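Local coordinates for anaphase-promoting complex subunit cut9 (Schizosaccharomyces pombe, PDB 2XPI), which forms part of the anaphase-promoting complex, an E3 ubiquitin ligase that controls mitosis and G1, and carries TPR repeats used for homodimerization and for binding hcn1, at residues Y382-C385 with E391-R394; S397-M402 with G407-G412; P343-S348 with Y359-D364. All blocks are in the same frame, centred on the assembly; numbering follows the deposited sequence.

Contact 1: Y382-C385 with E391-R394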
loop_
_atom_site.group_PDB
_atom_site.type_symbol
_atom_site.label_atom_id
_atom_site.label_comp_id
_atom_site.label_asym_id
_atom_site.label_seq_id
_atom_site.Cartn_x
_atom_site.Cartn_y
_atom_site.Cartn_z
ATOM N N TYR A 382 -3.785 -25.327 17.785
ATOM C CA TYR A 382 -2.858 -25.580 18.882
ATOM C C TYR A 382 -3.563 -25.669 20.215
ATOM O O TYR A 382 -3.343 -26.611 20.963
ATOM C CB TYR A 382 -1.788 -24.505 18.998
ATOM C CG TYR A 382 -1.096 -24.617 20.324
ATOM C CD1 TYR A 382 -0.344 -25.740 20.633
ATOM C CD2 TYR A 382 -1.225 -23.627 21.287
ATOM C CE1 TYR A 382 0.282 -25.872 21.849
ATOM C CE2 TYR A 382 -0.601 -23.748 22.525
ATOM C CZ TYR A 382 0.151 -24.877 22.794
ATOM O OH TYR A 382 0.780 -25.014 24.009
ATOM N N TYR A 383 -4.384 -24.673 20.534
ATOM C CA TYR A 383 -5.145 -24.723 21.774
ATOM C C TYR A 383 -6.034 -25.963 21.794
ATOM O O TYR A 383 -6.496 -26.388 22.848
ATOM C CB TYR A 383 -5.928 -23.431 22.005
ATOM C CG TYR A 383 -5.014 -22.315 22.429
ATOM C CD1 TYR A 383 -4.215 -22.451 23.559
ATOM C CD2 TYR A 383 -4.920 -21.135 21.696
ATOM C CE1 TYR A 383 -3.349 -21.447 23.956
ATOM C CE2 TYR A 383 -4.059 -20.114 22.088
ATOM C CZ TYR A 383 -3.273 -20.279 23.222
ATOM O OH TYR A 383 -2.414 -19.283 23.635
ATOM N N LEU A 384 -6.209 -26.570 20.623
ATOM C CA LEU A 384 -6.979 -27.797 20.495
ATOM C C LEU A 384 -6.235 -29.163 20.711
ATOM O O LEU A 384 -6.898 -30.073 21.199
ATOM C CB LEU A 384 -7.795 -27.772 19.192
ATOM C CG LEU A 384 -9.228 -28.317 19.222
ATOM C CD1 LEU A 384 -10.082 -27.474 20.138
ATOM C CD2 LEU A 384 -9.860 -28.390 17.828
ATOM N N CYS A 385 -4.934 -29.352 20.379
ATOM C CA CYS A 385 -4.237 -30.574 20.911
ATOM C C CYS A 385 -3.896 -30.404 22.388
ATOM O O CYS A 385 -3.274 -31.287 22.999
ATOM C CB CYS A 385 -2.938 -31.093 20.196
ATOM S SG CYS A 385 -1.969 -32.176 21.479
ATOM N N GLU A 391 -9.984 -20.743 24.540
ATOM C CA GLU A 391 -9.096 -19.919 23.736
ATOM C C GLU A 391 -9.019 -20.449 22.294
ATOM O O GLU A 391 -8.780 -19.694 21.351
ATOM C CB GLU A 391 -7.722 -19.750 24.405
ATOM C CG GLU A 391 -7.229 -20.967 25.168
ATOM C CD GLU A 391 -7.854 -21.117 26.559
ATOM O OE1 GLU A 391 -7.510 -20.314 27.457
ATOM O OE2 GLU A 391 -8.672 -22.053 26.764
ATOM N N ALA A 392 -9.268 -21.740 22.121
ATOM C CA ALA A 392 -9.416 -22.283 20.782
ATOM C C ALA A 392 -10.642 -21.662 20.113
ATOM O O ALA A 392 -10.550 -21.152 18.996
ATOM C CB ALA A 392 -9.528 -23.781 20.825
ATOM N N ARG A 393 -11.789 -21.691 20.792
ATOM C CA ARG A 393 -12.985 -21.054 20.243
ATOM C C ARG A 393 -12.747 -19.601 19.866
ATOM O O ARG A 393 -13.109 -19.190 18.767
ATOM C CB ARG A 393 -14.169 -21.122 21.193
ATOM C CG ARG A 393 -15.386 -20.419 20.621
ATOM C CD ARG A 393 -16.667 -21.075 21.039
ATOM N NE ARG A 393 -17.073 -20.689 22.381
ATOM C CZ ARG A 393 -17.330 -21.547 23.364
ATOM N NH1 ARG A 393 -17.217 -22.860 23.171
ATOM N NH2 ARG A 393 -17.706 -21.083 24.550
ATOM N N ARG A 394 -12.138 -18.834 20.769
ATOM C CA ARG A 394 -11.789 -17.452 20.453
ATOM C C ARG A 394 -11.074 -17.333 19.085
ATOM O O ARG A 394 -11.379 -16.445 18.282
ATOM C CB ARG A 394 -10.926 -16.785 21.542
ATOM C CG ARG A 394 -9.927 -15.805 20.900
ATOM C CD ARG A 394 -9.382 -14.733 21.811
ATOM N NE ARG A 394 -9.235 -13.407 21.180
ATOM C CZ ARG A 394 -9.846 -12.972 20.068
ATOM N NH1 ARG A 394 -10.682 -13.740 19.371
ATOM N NH2 ARG A 394 -9.631 -11.729 19.654
#

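Contact 2: S397-M402 with G407-G412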
loop_
_atom_site.group_PDB
_atom_site.type_symbol
_atom_site.label_atom_id
_atom_site.label_comp_id
_atom_site.label_asym_id
_atom_site.label_seq_id
_atom_site.Cartn_x
_atom_site.Cartn_y
_atom_site.Cartn_z
ATOM N N SER A 397 -12.936 -18.225 16.016
ATOM C CA SER A 397 -13.803 -17.069 15.852
ATOM C C SER A 397 -13.088 -15.930 15.117
ATOM O O SER A 397 -13.648 -15.324 14.211
ATOM C CB SER A 397 -14.299 -16.554 17.196
ATOM O OG SER A 397 -15.343 -15.617 16.988
ATOM N N LYS A 398 -11.856 -15.648 15.519
ATOM C CA LYS A 398 -11.108 -14.514 15.003
ATOM C C LYS A 398 -10.787 -14.721 13.528
ATOM O O LYS A 398 -10.898 -13.808 12.714
ATOM C CB LYS A 398 -9.819 -14.359 15.803
ATOM C CG LYS A 398 -9.048 -13.099 15.524
ATOM C CD LYS A 398 -7.734 -13.096 16.269
ATOM C CE LYS A 398 -6.763 -12.109 15.613
ATOM N NZ LYS A 398 -7.158 -10.666 15.717
ATOM N N SER A 399 -10.403 -15.948 13.203
ATOM C CA SER A 399 -10.023 -16.354 11.862
ATOM C C SER A 399 -11.232 -16.377 10.910
ATOM O O SER A 399 -11.159 -15.886 9.800
ATOM C CB SER A 399 -9.359 -17.732 11.961
ATOM O OG SER A 399 -9.197 -18.351 10.718
ATOM N N SER A 400 -12.353 -16.936 11.352
ATOM C CA SER A 400 -13.527 -17.029 10.507
ATOM C C SER A 400 -14.176 -15.657 10.334
ATOM O O SER A 400 -14.996 -15.443 9.440
ATOM C CB SER A 400 -14.526 -18.002 11.123
ATOM O OG SER A 400 -15.108 -17.464 12.300
ATOM N N THR A 401 -13.826 -14.729 11.216
ATOM C CA THR A 401 -14.305 -13.362 11.115
ATOM C C THR A 401 -13.425 -12.603 10.136
ATOM O O THR A 401 -13.920 -11.833 9.316
ATOM C CB THR A 401 -14.217 -12.647 12.460
ATOM O OG1 THR A 401 -15.230 -13.161 13.332
ATOM C CG2 THR A 401 -14.399 -11.131 12.285
ATOM N N MET A 402 -12.117 -12.815 10.247
ATOM C CA MET A 402 -11.152 -12.213 9.338
ATOM C C MET A 402 -11.376 -12.655 7.899
ATOM O O MET A 402 -11.131 -11.887 6.972
ATOM C CB MET A 402 -9.735 -12.585 9.747
ATOM C CG MET A 402 -9.137 -11.684 10.799
ATOM S SD MET A 402 -7.437 -12.143 11.151
ATOM C CE MET A 402 -7.766 -13.253 12.496
ATOM N N GLY A 407 -13.349 -21.958 5.286
ATOM C CA GLY A 407 -14.006 -23.151 5.802
ATOM C C GLY A 407 -13.375 -23.834 6.996
ATOM O O GLY A 407 -14.057 -24.059 7.984
ATOM N N PRO A 408 -12.076 -24.180 6.911
ATOM C CA PRO A 408 -11.344 -24.781 8.038
ATOM C C PRO A 408 -11.561 -24.082 9.377
ATOM O O PRO A 408 -11.618 -24.755 10.402
ATOM C CB PRO A 408 -9.873 -24.657 7.599
ATOM C CG PRO A 408 -9.920 -24.732 6.121
ATOM C CD PRO A 408 -11.220 -24.061 5.706
ATOM N N ALA A 409 -11.686 -22.761 9.388
ATOM C CA ALA A 409 -11.867 -22.033 10.643
ATOM C C ALA A 409 -13.255 -22.282 11.207
ATOM O O ALA A 409 -13.455 -22.255 12.426
ATOM C CB ALA A 409 -11.656 -20.564 10.431
ATOM N N TRP A 410 -14.224 -22.504 10.319
ATOM C CA TRP A 410 -15.588 -22.788 10.743
ATOM C C TRP A 410 -15.685 -24.171 11.361
ATOM O O TRP A 410 -16.349 -24.330 12.364
ATOM C CB TRP A 410 -16.579 -22.631 9.585
ATOM C CG TRP A 410 -16.904 -21.191 9.276
ATOM C CD1 TRP A 410 -16.393 -20.436 8.260
ATOM C CD2 TRP A 410 -17.793 -20.331 10.004
ATOM N NE1 TRP A 410 -16.912 -19.168 8.306
ATOM C CE2 TRP A 410 -17.775 -19.076 9.363
ATOM C CE3 TRP A 410 -18.616 -20.507 11.120
ATOM C CZ2 TRP A 410 -18.550 -17.995 9.802
ATOM C CZ3 TRP A 410 -19.379 -19.429 11.563
ATOM C CH2 TRP A 410 -19.340 -18.190 10.901
ATOM N N ILE A 411 -15.015 -25.162 10.768
ATOM C CA ILE A 411 -14.977 -26.513 11.332
ATOM C C ILE A 411 -14.366 -26.480 12.734
ATOM O O ILE A 411 -14.959 -26.978 13.691
ATOM C CB ILE A 411 -14.209 -27.520 10.431
ATOM C CG1 ILE A 411 -14.985 -27.797 9.135
ATOM C CG2 ILE A 411 -14.031 -28.841 11.137
ATOM C CD1 ILE A 411 -16.488 -28.088 9.340
ATOM N N GLY A 412 -13.191 -25.868 12.860
ATOM C CA GLY A 412 -12.591 -25.666 14.166
ATOM C C GLY A 412 -13.532 -24.982 15.139
ATOM O O GLY A 412 -13.591 -25.350 16.306
#

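Contact 3: P343-S348 with Y359-D364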
loop_
_atom_site.group_PDB
_atom_site.type_symbol
_atom_site.label_atom_id
_atom_site.label_comp_id
_atom_site.label_asym_id
_atom_site.label_seq_id
_atom_site.Cartn_x
_atom_site.Cartn_y
_atom_site.Cartn_z
ATOM N N PRO A 343 -3.799 -25.404 6.139
ATOM C CA PRO A 343 -4.930 -26.185 6.666
ATOM C C PRO A 343 -4.701 -27.710 6.697
ATOM O O PRO A 343 -4.995 -28.365 7.718
ATOM C CB PRO A 343 -6.057 -25.833 5.710
ATOM C CG PRO A 343 -5.729 -24.395 5.297
ATOM C CD PRO A 343 -4.229 -24.340 5.209
ATOM N N LEU A 344 -4.179 -28.256 5.602
ATOM C CA LEU A 344 -3.882 -29.679 5.505
ATOM C C LEU A 344 -2.794 -30.074 6.502
ATOM O O LEU A 344 -2.846 -31.131 7.151
ATOM C CB LEU A 344 -3.398 -30.014 4.094
ATOM C CG LEU A 344 -4.260 -30.864 3.165
ATOM C CD1 LEU A 344 -5.354 -31.632 3.936
ATOM C CD2 LEU A 344 -4.868 -30.001 2.075
ATOM N N HIS A 345 -1.788 -29.222 6.592
ATOM C CA HIS A 345 -0.664 -29.467 7.458
ATOM C C HIS A 345 -1.095 -29.407 8.936
ATOM O O HIS A 345 -0.832 -30.323 9.724
ATOM C CB HIS A 345 0.397 -28.418 7.162
ATOM C CG HIS A 345 1.695 -28.686 7.834
ATOM N ND1 HIS A 345 2.242 -27.829 8.759
ATOM C CD2 HIS A 345 2.538 -29.738 7.747
ATOM C CE1 HIS A 345 3.381 -28.335 9.201
ATOM N NE2 HIS A 345 3.583 -29.493 8.602
ATOM N N LEU A 346 -1.751 -28.308 9.299
ATOM C CA LEU A 346 -2.282 -28.126 10.637
ATOM C C LEU A 346 -3.196 -29.285 11.053
ATOM O O LEU A 346 -3.020 -29.884 12.132
ATOM C CB LEU A 346 -3.064 -26.820 10.712
ATOM C CG LEU A 346 -2.317 -25.568 11.164
ATOM C CD1 LEU A 346 -0.896 -25.864 11.542
ATOM C CD2 LEU A 346 -2.372 -24.503 10.090
ATOM N N ALA A 347 -4.179 -29.589 10.208
ATOM C CA ALA A 347 -5.169 -30.596 10.557
ATOM C C ALA A 347 -4.512 -31.970 10.733
ATOM O O ALA A 347 -4.901 -32.742 11.607
ATOM C CB ALA A 347 -6.264 -30.635 9.527
ATOM N N SER A 348 -3.503 -32.268 9.921
ATOM C CA SER A 348 -2.779 -33.529 10.059
ATOM C C SER A 348 -1.917 -33.583 11.310
ATOM O O SER A 348 -1.779 -34.643 11.916
ATOM C CB SER A 348 -1.924 -33.814 8.825
ATOM O OG SER A 348 -2.751 -34.029 7.697
ATOM N N TYR A 359 2.767 -25.576 18.034
ATOM C CA TYR A 359 3.183 -24.411 18.811
ATOM C C TYR A 359 4.199 -23.528 18.076
ATOM O O TYR A 359 4.064 -22.304 18.047
ATOM C CB TYR A 359 3.779 -24.858 20.138
ATOM C CG TYR A 359 4.109 -23.710 21.058
ATOM C CD1 TYR A 359 3.099 -23.049 21.766
ATOM C CD2 TYR A 359 5.426 -23.286 21.230
ATOM C CE1 TYR A 359 3.390 -21.998 22.612
ATOM C CE2 TYR A 359 5.730 -22.237 22.083
ATOM C CZ TYR A 359 4.707 -21.597 22.768
ATOM O OH TYR A 359 4.997 -20.552 23.610
ATOM N N LEU A 360 5.217 -24.156 17.499
ATOM C CA LEU A 360 6.224 -23.445 16.717
ATOM C C LEU A 360 5.609 -22.708 15.525
ATOM O O LEU A 360 5.892 -21.524 15.291
ATOM C CB LEU A 360 7.288 -24.423 16.218
ATOM C CG LEU A 360 7.972 -25.297 17.277
ATOM C CD1 LEU A 360 8.807 -26.388 16.612
ATOM C CD2 LEU A 360 8.816 -24.465 18.266
ATOM N N ILE A 361 4.771 -23.414 14.774
ATOM C CA ILE A 361 4.128 -22.847 13.595
ATOM C C ILE A 361 3.229 -21.656 13.926
ATOM O O ILE A 361 3.295 -20.606 13.283
ATOM C CB ILE A 361 3.282 -23.904 12.874
ATOM C CG1 ILE A 361 4.190 -24.945 12.222
ATOM C CG2 ILE A 361 2.402 -23.252 11.830
ATOM C CD1 ILE A 361 3.517 -26.281 12.028
ATOM N N SER A 362 2.370 -21.824 14.921
ATOM C CA SER A 362 1.449 -20.747 15.248
ATOM C C SER A 362 2.235 -19.496 15.632
ATOM O O SER A 362 1.832 -18.379 15.323
ATOM C CB SER A 362 0.452 -21.163 16.344
ATOM O OG SER A 362 1.026 -22.074 17.252
ATOM N N ASN A 363 3.376 -19.694 16.279
ATOM C CA ASN A 363 4.120 -18.560 16.804
ATOM C C ASN A 363 4.833 -17.732 15.752
ATOM O O ASN A 363 4.807 -16.505 15.820
ATOM C CB ASN A 363 5.050 -18.969 17.947
ATOM C CG ASN A 363 4.306 -19.104 19.267
ATOM O OD1 ASN A 363 4.623 -19.962 20.093
ATOM N ND2 ASN A 363 3.283 -18.266 19.460
ATOM N N ASP A 364 5.448 -18.367 14.761
ATOM C CA ASP A 364 6.057 -17.543 13.720
ATOM C C ASP A 364 5.063 -17.098 12.668
ATOM O O ASP A 364 5.339 -16.161 11.923
ATOM C CB ASP A 364 7.333 -18.145 13.107
ATOM C CG ASP A 364 7.061 -19.325 12.217
ATOM O OD1 ASP A 364 7.298 -19.229 10.985
ATOM O OD2 ASP A 364 6.639 -20.361 12.767
#

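Contact 1: Y382-C385 with E391-R394
Y383 and L384 on helix 373-385 meet A392 and E391 on helix 389-402. These are the two helices of TPR 9, and the contact lies near the turn of the hairpin. The tight part centres on A392. Its CB lies 3.8 Å from Y383 CB and also 3.8 Å from L384 CD1. Such a small side chain lets the backbones come close, and the CA atoms of Y383 and A392 are 5.0 Å apart. L384 and A392 are both buried.

The other side is more open, and both of its residues are partly exposed. The Y383 ring swings beside its own backbone N (chi1 -74°), which turns one face to E391. E391 CG lies over that face in a CH-pi contact, 3.9 Å from the ring centroid. The E391 chain bends at chi2 (-80°). The two side chains cross at about a right angle, and the carboxylate plane is tilted 50° from the ring. Y382 CD2 lies over the opposite face of the Y383 ring.

Around this pair, Y382 packs on L358 and S362 of helix 355-368, the preceding helix of the superhelix. R393 lies along helix 407-420, touching F413 and F417.

Contact 2: S397-M402 with G407-G412
W410 has CG beside its backbone N (chi1 -77°), which lays the indole under S400 CB. S400 has OG placed between its backbone N and carbonyl carbon (chi1 70°), which swings the hydroxyl back to its own helix. The contact is a junction between TPR repeats: helix 389-402 closes TPR 9 and helix 407-420 opens TPR 10. The two segments run nearly antiparallel, at 149°, with their axes 8.3 Å apart.

S400 CB makes a CH-pi contact with the five-membered ring of W410, 3.9 Å from its centroid. It is displaced toward the rim, and its nearest ring atom is W410 CE2 at 3.8 Å. A409 CB packs beside it, 3.9 Å from S400 CB and 3.3 Å from S399 OG.

The polar atoms of this buried contact find partners within the chain. S400 OG is hydrogen-bonded to F396 O. S399 OG is hydrogen-bonded to A373 O, at the start of the first helix of TPR 9. P408 and I411 pack against the chain of another protein, consistent with the role of TPR 10 in binding hcn1. The indole is held at its nitrogen too: W410 NE1 is hydrogen-bonded to P404 O in the turn between the helices.

Contact 3: P343-S348 with Y359-D364
TPR 8 is a helical hairpin, and this contact joins its two helices, 342-352 and 355-368, through H345, L346 and I361. I361 reaches across with two branches. Its CG1 lies beside the backbone N (chi1 -70°), and the chain runs on extended (chi2 155°), bringing CD1 to the imidazole of H345. CD1 approaches that ring at its edge, near the ring plane, 3.5 Å from H345 CE1. The other branch, I361 CG2, faces L346 and stands 4.2 Å from L346 CD1. The CA atoms of L346 and I361 are 8.8 Å apart, so the side chains span the gap. H345 has CG anti to its N (chi1 -171°), and this extends the ring toward the second helix.

Neighbouring repeats pack against the pair. H345 also touches L325, T328 and T329 of helix 321-334, and L346 packs on A378 and I381 of helix 373-385. L344 meets a modified side chain on the chain of another protein. This is consistent with the acetyl-methionine of hcn1, which TPR 8 and TPR 10-13 bury. Within the first helix, L344 O accepts two bonds: S348 OG, at 3.0 Å, and S348 N reach it from opposite faces of the carbonyl plane.

The three contacts follow one another along the TPR superhelix. Contacts 1 and 3 each join the two helices of a single repeat, TPR 9 and TPR 8, while contact 2 joins TPR 9 to TPR 10. Contacts 1 and 2 share helix 389-402. Contact 1 meets contact 3 where the rings of Y382 and Y359 pack edge-to-face, and contact 2 meets contact 3 through P408 and P343. Contacts 2 and 3 are buried and border another protein chain. Contact 1 is partly buried and lies farthest from the chain centre. It pairs apolar packing with a CH-pi contact on tyrosine. Contact 2 uses tryptophan and serines bonded to backbone carbonyls. Contact 3 sets isoleucine against histidine and leucine.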